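Local coordinates for protein amidase, hydantoinase/carbamoylase family (Burkholderia vietnamiensis, PDB 5I4M) that probably hydrolyses N-carbamoyl-L-amino acids as a zinc-dependent amidase of the peptidase M20 family, with two zinc ions per subunit, at residues A[55-64]-A[184-193]; A[79-87]-A[159-170]. All coordinates share one frame; numbering follows the deposited sequence.

How the interactions relate
From the N terminus, the chain first runs through 55-64, the start of helix 57-72. It then enters the hairpin of strands 76-79 and 85-89, whose turn lies in 79-87. Interaction 2 closes a loop of 71 residues by bringing helix 159-164 and Leu170 back to that turn. The chain continues to helix 184-191, where interaction 1 closes a longer loop of 119 residues. The shorter loop therefore lies wholly within the longer one. The two contacts also touch each other. Arg63 reaches Gly83, and Leu188 packs on Met82 and Gly83. Together they join helices 57-72 and 184-191, the hairpin and helix 159-164.

Interaction 1 (A[55-64]-A[184-193]); sequences LTDLDKAARD and IGEELARIGY
The first turns of helix 57-72 meet helix 184-191, with the short axes 10.4 Å apart and crossing at -55°. Against the second helix, Leu55 CD1 meets Ile184 CG2, and CD2 lies 3.7 Å from Leu188 CD2 and 3.8 Å from Ile191 CD1. Lys60 runs antiparallel to Ile191, CB against CB and CE near Ile191 O. Arg190 bends at chi3 (63°), and its NH1 forms a salt bridge to Asp57 OD1 (2.9 Å). Its NE holds Glu187 OE2, while Glu187 OE1 pairs with Arg153. Arg63 CD sits over the Tyr193 ring centre, 4.0 Å from the centroid, a CH-pi contact. Its guanidinium makes a cation-pi contact, CZ 4.9 Å from the centroid, steeply inclined to the ring. Arg63 NH1 and NH2 reach Gly83 O and Thr147 OG1. Tyr193 OH donates to the anti lone pair of Asp64 OD1 (2.7 Å), and OD2 takes Lys60 NZ. A water joins OD1 to Ile191 O. Thr56 OG1 accepts from Asp59 N as N-cap and bonds to Leu53 O. This is M20-fold helix-helix packing, with an N-cap on one helix, a Schellman motif at Gly192 after the other, and the Arg63 side chain about 8 Å from that of zinc ligand His104.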
loop_
_atom_site.group_PDB
_atom_site.type_symbol
_atom_site.label_atom_id
_atom_site.label_comp_id
_atom_site.label_asym_id
_atom_site.label_seq_id
_atom_site.Cartn_x
_atom_site.Cartn_y
_atom_site.Cartn_z
ATOM N N LEU A 55 -19.617 8.218 4.837
ATOM C CA LEU A 55 -20.356 8.308 3.578
ATOM C C LEU A 55 -20.361 6.996 2.797
ATOM O O LEU A 55 -20.607 6.993 1.584
ATOM C CB LEU A 55 -19.832 9.460 2.708
ATOM C CG LEU A 55 -19.772 10.782 3.489
ATOM C CD1 LEU A 55 -19.418 11.977 2.593
ATOM C CD2 LEU A 55 -21.097 11.043 4.227
ATOM N N THR A 56 -20.086 5.877 3.463
ATOM C CA THR A 56 -20.408 4.566 2.915
ATOM C C THR A 56 -21.879 4.247 3.176
ATOM O O THR A 56 -22.569 4.954 3.913
ATOM C CB THR A 56 -19.552 3.478 3.560
ATOM O OG1 THR A 56 -19.804 3.466 4.977
ATOM C CG2 THR A 56 -18.072 3.729 3.316
ATOM N N ASP A 57 -22.355 3.139 2.591
ATOM C CA ASP A 57 -23.711 2.701 2.910
ATOM C C ASP A 57 -23.873 2.396 4.395
ATOM O O ASP A 57 -24.980 2.533 4.939
ATOM C CB ASP A 57 -24.085 1.464 2.095
ATOM C CG ASP A 57 -24.457 1.795 0.676
ATOM O OD1 ASP A 57 -24.552 2.998 0.348
ATOM O OD2 ASP A 57 -24.675 0.847 -0.100
ATOM N N LEU A 58 -22.800 1.950 5.062
ATOM C CA LEU A 58 -22.887 1.685 6.499
ATOM C C LEU A 58 -23.051 2.980 7.289
ATOM O O LEU A 58 -23.857 3.047 8.222
ATOM C CB LEU A 58 -21.658 0.905 6.972
ATOM C CG LEU A 58 -21.562 -0.512 6.395
ATOM C CD1 LEU A 58 -20.196 -1.150 6.693
ATOM C CD2 LEU A 58 -22.677 -1.371 6.959
ATOM N N ASP A 59 -22.294 4.017 6.927
ATOM C CA ASP A 59 -22.487 5.335 7.532
ATOM C C ASP A 59 -23.915 5.821 7.309
ATOM O O ASP A 59 -24.558 6.334 8.232
ATOM C CB ASP A 59 -21.470 6.315 6.934
ATOM C CG ASP A 59 -21.350 7.622 7.707
ATOM O OD1 ASP A 59 -21.480 7.607 8.951
ATOM O OD2 ASP A 59 -21.085 8.667 7.069
ATOM N N LYS A 60 -24.433 5.628 6.093
ATOM C CA LYS A 60 -25.815 5.985 5.779
ATOM C C LYS A 60 -26.796 5.294 6.713
ATOM O O LYS A 60 -27.744 5.920 7.195
ATOM C CB LYS A 60 -26.137 5.616 4.323
ATOM C CG LYS A 60 -27.599 5.816 3.931
ATOM C CD LYS A 60 -27.911 5.239 2.545
ATOM C CE LYS A 60 -29.363 5.490 2.121
ATOM N NZ LYS A 60 -30.315 4.808 3.048
ATOM N N ALA A 61 -26.596 3.995 6.965
ATOM C CA ALA A 61 -27.542 3.256 7.796
ATOM C C ALA A 61 -27.514 3.742 9.241
ATOM O O ALA A 61 -28.567 3.848 9.885
ATOM C CB ALA A 61 -27.262 1.752 7.719
ATOM N N ALA A 62 -26.330 4.051 9.775
ATOM C CA ALA A 62 -26.281 4.574 11.139
ATOM C C ALA A 62 -26.998 5.917 11.238
ATOM O O ALA A 62 -27.746 6.164 12.195
ATOM C CB ALA A 62 -24.833 4.714 11.624
ATOM N N ARG A 63 -26.758 6.808 10.270
ATOM C CA ARG A 63 -27.489 8.072 10.205
ATOM C C ARG A 63 -28.994 7.844 10.145
ATOM O O ARG A 63 -29.755 8.438 10.921
ATOM C CB ARG A 63 -27.036 8.875 8.983
ATOM C CG ARG A 63 -25.606 9.381 9.042
ATOM C CD ARG A 63 -25.091 9.684 7.624
ATOM N NE ARG A 63 -23.868 10.469 7.709
ATOM C CZ ARG A 63 -23.800 11.793 7.584
ATOM N NH1 ARG A 63 -24.892 12.509 7.313
ATOM N NH2 ARG A 63 -22.624 12.399 7.715
ATOM N N ASP A 64 -29.447 7.012 9.197
ATOM C CA ASP A 64 -30.880 6.752 9.064
ATOM C C ASP A 64 -31.477 6.259 10.376
ATOM O O ASP A 64 -32.575 6.678 10.775
ATOM C CB ASP A 64 -31.139 5.707 7.975
ATOM C CG ASP A 64 -30.848 6.203 6.568
ATOM O OD1 ASP A 64 -30.608 7.413 6.358
ATOM O OD2 ASP A 64 -30.889 5.353 5.649
ATOM N N ILE A 184 -16.527 14.099 -1.366
ATOM C CA ILE A 184 -17.531 14.155 -0.309
ATOM C C ILE A 184 -18.884 14.557 -0.884
ATOM O O ILE A 184 -19.914 13.953 -0.561
ATOM C CB ILE A 184 -17.072 15.110 0.811
ATOM C CG1 ILE A 184 -15.988 14.438 1.665
ATOM C CG2 ILE A 184 -18.264 15.544 1.679
ATOM C CD1 ILE A 184 -15.484 15.310 2.862
ATOM N N GLY A 185 -18.900 15.552 -1.775
ATOM C CA GLY A 185 -20.159 15.995 -2.359
ATOM C C GLY A 185 -20.863 14.909 -3.158
ATOM O O GLY A 185 -22.087 14.776 -3.097
ATOM N N GLU A 186 -20.106 14.136 -3.934
ATOM C CA GLU A 186 -20.722 13.043 -4.685
ATOM C C GLU A 186 -21.291 11.992 -3.747
ATOM O O GLU A 186 -22.408 11.492 -3.956
ATOM C CB GLU A 186 -19.699 12.404 -5.626
ATOM C CG GLU A 186 -19.322 13.270 -6.819
ATOM C CD GLU A 186 -17.957 12.920 -7.396
ATOM O OE1 GLU A 186 -17.323 11.947 -6.920
ATOM O OE2 GLU A 186 -17.526 13.623 -8.335
ATOM N N GLU A 187 -20.539 11.640 -2.707
ATOM C CA GLU A 187 -20.978 10.575 -1.818
ATOM C C GLU A 187 -22.125 11.022 -0.918
ATOM O O GLU A 187 -22.984 10.201 -0.574
ATOM C CB GLU A 187 -19.790 10.063 -1.015
ATOM C CG GLU A 187 -18.816 9.278 -1.885
ATOM C CD GLU A 187 -19.425 7.990 -2.421
ATOM O OE1 GLU A 187 -19.234 6.926 -1.793
ATOM O OE2 GLU A 187 -20.097 8.036 -3.469
ATOM N N LEU A 188 -22.168 12.304 -0.536
ATOM C CA LEU A 188 -23.348 12.829 0.151
ATOM C C LEU A 188 -24.602 12.647 -0.707
ATOM O O LEU A 188 -25.639 12.175 -0.225
ATOM C CB LEU A 188 -23.148 14.313 0.499
ATOM C CG LEU A 188 -22.191 14.680 1.643
ATOM C CD1 LEU A 188 -21.923 16.201 1.703
ATOM C CD2 LEU A 188 -22.730 14.170 2.977
ATOM N N ALA A 189 -24.530 13.035 -1.983
ATOM C CA ALA A 189 -25.676 12.837 -2.864
ATOM C C ALA A 189 -26.017 11.357 -2.992
ATOM O O ALA A 189 -27.196 10.983 -2.999
ATOM C CB ALA A 189 -25.401 13.454 -4.237
ATOM N N ARG A 190 -24.997 10.494 -3.048
ATOM C CA ARG A 190 -25.244 9.071 -3.246
ATOM C C ARG A 190 -26.033 8.473 -2.091
ATOM O O ARG A 190 -26.959 7.684 -2.315
ATOM C CB ARG A 190 -23.927 8.311 -3.428
ATOM C CG ARG A 190 -24.143 6.865 -3.873
ATOM C CD ARG A 190 -22.836 6.113 -3.985
ATOM N NE ARG A 190 -22.170 6.027 -2.693
ATOM C CZ ARG A 190 -22.507 5.157 -1.746
ATOM N NH1 ARG A 190 -23.502 4.305 -1.959
ATOM N NH2 ARG A 190 -21.854 5.142 -0.589
ATOM N N ILE A 191 -25.683 8.826 -0.849
ATOM C CA ILE A 191 -26.353 8.246 0.312
ATOM C C ILE A 191 -27.532 9.082 0.780
ATOM O O ILE A 191 -28.143 8.757 1.806
ATOM C CB ILE A 191 -25.394 8.028 1.507
ATOM C CG1 ILE A 191 -24.898 9.359 2.093
ATOM C CG2 ILE A 191 -24.232 7.122 1.106
ATOM C CD1 ILE A 191 -24.412 9.216 3.542
ATOM N N GLY A 192 -27.866 10.155 0.072
ATOM C CA GLY A 192 -29.068 10.890 0.397
ATOM C C GLY A 192 -28.917 11.916 1.489
ATOM O O GLY A 192 -29.924 12.320 2.080
ATOM N N TYR A 193 -27.690 12.361 1.774
ATOM C CA TYR A 193 -27.450 13.375 2.793
ATOM C C TYR A 193 -26.825 14.641 2.212
ATOM O O TYR A 193 -26.137 15.376 2.921
ATOM C CB TYR A 193 -26.592 12.809 3.928
ATOM C CG TYR A 193 -27.443 11.997 4.884
ATOM C CD1 TYR A 193 -28.062 12.591 5.981
ATOM C CD2 TYR A 193 -27.676 10.649 4.655
ATOM C CE1 TYR A 193 -28.875 11.844 6.848
ATOM C CE2 TYR A 193 -28.485 9.908 5.506
ATOM C CZ TYR A 193 -29.077 10.506 6.593
ATOM O OH TYR A 193 -29.875 9.739 7.420
HETATM O O HOH W 1 -30.808 8.018 3.598
#

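Interaction 2 (A[79-87]-A[159-170]); sequences VDTMGNVFM and VASGVFAGVFPL
The turn of the hairpin, residues 79-87, lies against helix 159-164 and the loop leading to Leu170, and the backbones come nearest at Met82 and Ala160, with CA atoms 5.8 Å apart. Residues Asp80 to Gly83 form a type I beta turn, and strand 85-89 leaves it. Met82 carries much of the contact. Its chain bends at chi2 (-64°) and chi3 (-63°), which curls it so that CE rests 3.9 Å from Ala160 CB while SD faces Leu170 CD1. CG meets Val163 CG2 on the next turn. Leu170 CD1 comes alongside from the far end of the segment, 3.6 Å from Met82 CG. The same methyl also approaches the hydroxyl of Thr81, with CD1 3.4 Å from OG1. Asn84 sets its amide against the methyl of Ala160, with OD1 3.2 Å from CB. Phe86 CZ touches Phe164 CE2 at 3.7 Å, with the ring planes at 32°. Phe164 also meets Trp146 edge-to-face, and Phe86 has a cation-pi contact with Arg202.

Asp80 shapes the turn from within. Its OD1 accepts from Met82 N in an Asx turn and from Asn84 N, the two donors reaching it from opposite faces of the carboxylate. Its OD2 accepts from Asn84 ND2 (2.9 Å) through the syn lone pair. This bond, with that from Thr147 N to Asn84 OD1, fixes the rotation of the Asn84 amide. Met82 O bonds to Thr147 OG1.

The chemistry is thus divided. Asp80, Thr147 and Arg63 bind polar groups of the turn. The two segments join mostly through methyl, thioether and aromatic surfaces, with the Asn84 and Thr81 oxygens against methyls. The contact is buried, and its fit probably rests on van der Waals packing against a turn whose shape the Asp80 bonds hold.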
loop_
_atom_site.group_PDB
_atom_site.type_symbol
_atom_site.label_atom_id
_atom_site.label_comp_id
_atom_site.label_asym_id
_atom_site.label_seq_id
_atom_site.Cartn_x
_atom_site.Cartn_y
_atom_site.Cartn_z
ATOM N N VAL A 79 -30.766 18.744 7.534
ATOM C CA VAL A 79 -29.485 18.258 7.041
ATOM C C VAL A 79 -28.875 19.382 6.223
ATOM O O VAL A 79 -29.548 19.938 5.351
ATOM C CB VAL A 79 -29.641 16.988 6.180
ATOM C CG1 VAL A 79 -28.274 16.496 5.719
ATOM C CG2 VAL A 79 -30.399 15.881 6.951
ATOM N N ASP A 80 -27.621 19.740 6.511
ATOM C CA ASP A 80 -27.043 20.866 5.791
ATOM C C ASP A 80 -26.263 20.377 4.564
ATOM O O ASP A 80 -26.249 19.187 4.231
ATOM C CB ASP A 80 -26.215 21.759 6.736
ATOM C CG ASP A 80 -24.867 21.156 7.168
ATOM O OD1 ASP A 80 -24.369 20.177 6.580
ATOM O OD2 ASP A 80 -24.269 21.707 8.124
ATOM N N THR A 81 -25.633 21.320 3.856
ATOM C CA THR A 81 -24.945 21.033 2.601
ATOM C C THR A 81 -23.692 20.181 2.769
ATOM O O THR A 81 -23.179 19.668 1.769
ATOM C CB THR A 81 -24.585 22.347 1.905
ATOM O OG1 THR A 81 -23.966 23.225 2.847
ATOM C CG2 THR A 81 -25.847 23.027 1.361
ATOM N N MET A 82 -23.166 20.039 3.980
ATOM C CA MET A 82 -22.079 19.102 4.240
ATOM C C MET A 82 -22.583 17.794 4.826
ATOM O O MET A 82 -21.774 16.979 5.275
ATOM C CB MET A 82 -21.042 19.717 5.182
ATOM C CG MET A 82 -20.097 20.720 4.493
ATOM S SD MET A 82 -19.052 19.960 3.221
ATOM C CE MET A 82 -18.097 18.808 4.199
ATOM N N GLY A 83 -23.896 17.583 4.851
ATOM C CA GLY A 83 -24.432 16.349 5.393
ATOM C C GLY A 83 -24.515 16.286 6.901
ATOM O O GLY A 83 -24.869 15.228 7.439
ATOM N N ASN A 84 -24.197 17.372 7.602
ATOM C CA ASN A 84 -24.379 17.394 9.045
ATOM C C ASN A 84 -25.866 17.293 9.362
ATOM O O ASN A 84 -26.705 17.907 8.694
ATOM C CB ASN A 84 -23.807 18.677 9.659
ATOM C CG ASN A 84 -22.342 18.901 9.327
ATOM O OD1 ASN A 84 -21.523 17.994 9.432
ATOM N ND2 ASN A 84 -21.999 20.140 8.945
ATOM N N VAL A 85 -26.194 16.510 10.387
ATOM C CA VAL A 85 -27.585 16.205 10.733
ATOM C C VAL A 85 -27.906 16.886 12.055
ATOM O O VAL A 85 -27.239 16.630 13.063
ATOM C CB VAL A 85 -27.821 14.692 10.843
ATOM C CG1 VAL A 85 -29.290 14.412 11.153
ATOM C CG2 VAL A 85 -27.354 13.974 9.587
ATOM N N PHE A 86 -28.957 17.713 12.066
ATOM C CA PHE A 86 -29.352 18.477 13.244
ATOM C C PHE A 86 -30.703 17.973 13.734
ATOM O O PHE A 86 -31.717 18.120 13.046
ATOM C CB PHE A 86 -29.387 19.968 12.922
ATOM C CG PHE A 86 -28.059 20.492 12.443
ATOM C CD1 PHE A 86 -27.708 20.422 11.100
ATOM C CD2 PHE A 86 -27.149 21.017 13.345
ATOM C CE1 PHE A 86 -26.470 20.892 10.664
ATOM C CE2 PHE A 86 -25.908 21.480 12.919
ATOM C CZ PHE A 86 -25.571 21.421 11.584
ATOM N N MET A 87 -30.705 17.377 14.918
ATOM C CA MET A 87 -31.905 16.832 15.534
ATOM C C MET A 87 -32.277 17.745 16.695
ATOM O O MET A 87 -31.558 17.808 17.698
ATOM C CB MET A 87 -31.662 15.391 15.974
ATOM C CG MET A 87 -31.400 14.447 14.805
ATOM S SD MET A 87 -30.474 12.944 15.208
ATOM C CE MET A 87 -28.778 13.545 15.148
ATOM N N VAL A 159 -13.716 18.303 8.730
ATOM C CA VAL A 159 -13.895 19.327 7.706
ATOM C C VAL A 159 -15.319 19.870 7.736
ATOM O O VAL A 159 -15.543 21.058 7.485
ATOM C CB VAL A 159 -13.507 18.777 6.318
ATOM C CG1 VAL A 159 -13.951 19.719 5.215
ATOM C CG2 VAL A 159 -12.000 18.614 6.248
ATOM N N ALA A 160 -16.301 19.034 8.072
ATOM C CA ALA A 160 -17.686 19.493 8.011
ATOM C C ALA A 160 -18.005 20.464 9.142
ATOM O O ALA A 160 -18.730 21.446 8.930
ATOM C CB ALA A 160 -18.641 18.296 8.025
ATOM N N SER A 161 -17.480 20.215 10.354
ATOM C CA SER A 161 -17.610 21.227 11.393
ATOM C C SER A 161 -16.716 22.423 11.098
ATOM O O SER A 161 -17.045 23.547 11.489
ATOM C CB SER A 161 -17.306 20.643 12.774
ATOM O OG SER A 161 -16.058 19.970 12.808
ATOM N N GLY A 162 -15.597 22.209 10.394
ATOM C CA GLY A 162 -14.796 23.341 9.943
ATOM C C GLY A 162 -15.548 24.249 8.984
ATOM O O GLY A 162 -15.429 25.472 9.050
ATOM N N VAL A 163 -16.318 23.669 8.065
ATOM C CA VAL A 163 -17.156 24.493 7.195
ATOM C C VAL A 163 -18.190 25.238 8.028
ATOM O O VAL A 163 -18.412 26.447 7.855
ATOM C CB VAL A 163 -17.842 23.635 6.119
ATOM C CG1 VAL A 163 -18.775 24.519 5.302
ATOM C CG2 VAL A 163 -16.822 22.948 5.223
ATOM N N PHE A 164 -18.843 24.517 8.943
ATOM C CA PHE A 164 -19.857 25.120 9.807
ATOM C C PHE A 164 -19.297 26.324 10.547
ATOM O O PHE A 164 -19.925 27.393 10.588
ATOM C CB PHE A 164 -20.382 24.074 10.801
ATOM C CG PHE A 164 -21.545 24.563 11.636
ATOM C CD1 PHE A 164 -21.327 25.344 12.766
ATOM C CD2 PHE A 164 -22.845 24.247 11.282
ATOM C CE1 PHE A 164 -22.394 25.812 13.530
ATOM C CE2 PHE A 164 -23.917 24.712 12.036
ATOM C CZ PHE A 164 -23.687 25.494 13.166
ATOM N N ALA A 165 -18.093 26.184 11.096
ATOM C CA ALA A 165 -17.473 27.232 11.887
ATOM C C ALA A 165 -16.854 28.345 11.051
ATOM O O ALA A 165 -16.327 29.297 11.630
ATOM C CB ALA A 165 -16.402 26.625 12.808
ATOM N N GLY A 166 -16.897 28.267 9.722
ATOM C CA GLY A 166 -16.348 29.342 8.916
ATOM C C GLY A 166 -14.862 29.230 8.664
ATOM O O GLY A 166 -14.254 30.185 8.161
ATOM N N VAL A 167 -14.263 28.091 9.002
ATOM C CA VAL A 167 -12.831 27.895 8.798
ATOM C C VAL A 167 -12.530 27.555 7.344
ATOM O O VAL A 167 -11.535 28.023 6.782
ATOM C CB VAL A 167 -12.321 26.804 9.755
ATOM C CG1 VAL A 167 -10.877 26.436 9.437
ATOM C CG2 VAL A 167 -12.452 27.292 11.196
ATOM N N PHE A 168 -13.376 26.743 6.718
ATOM C CA PHE A 168 -13.250 26.280 5.344
ATOM C C PHE A 168 -14.477 26.682 4.535
ATOM O O PHE A 168 -15.594 26.628 5.055
ATOM C CB PHE A 168 -13.134 24.747 5.274
ATOM C CG PHE A 168 -12.062 24.163 6.132
ATOM C CD1 PHE A 168 -10.741 24.524 5.952
ATOM C CD2 PHE A 168 -12.371 23.193 7.075
ATOM C CE1 PHE A 168 -9.747 23.962 6.729
ATOM C CE2 PHE A 168 -11.382 22.627 7.853
ATOM C CZ PHE A 168 -10.069 23.013 7.682
ATOM N N PRO A 169 -14.320 27.034 3.262
ATOM C CA PRO A 169 -15.505 27.264 2.425
ATOM C C PRO A 169 -16.171 25.947 2.066
ATOM O O PRO A 169 -15.529 24.899 1.987
ATOM C CB PRO A 169 -14.947 27.966 1.184
ATOM C CG PRO A 169 -13.512 27.612 1.140
ATOM C CD PRO A 169 -13.060 27.283 2.540
ATOM N N LEU A 170 -17.485 26.013 1.846
ATOM C CA LEU A 170 -18.233 24.814 1.480
ATOM C C LEU A 170 -17.585 24.076 0.313
ATOM O O LEU A 170 -17.469 22.843 0.332
ATOM C CB LEU A 170 -19.674 25.187 1.130
ATOM C CG LEU A 170 -20.562 24.037 0.644
ATOM C CD1 LEU A 170 -20.730 22.958 1.720
ATOM C CD2 LEU A 170 -21.900 24.604 0.200
#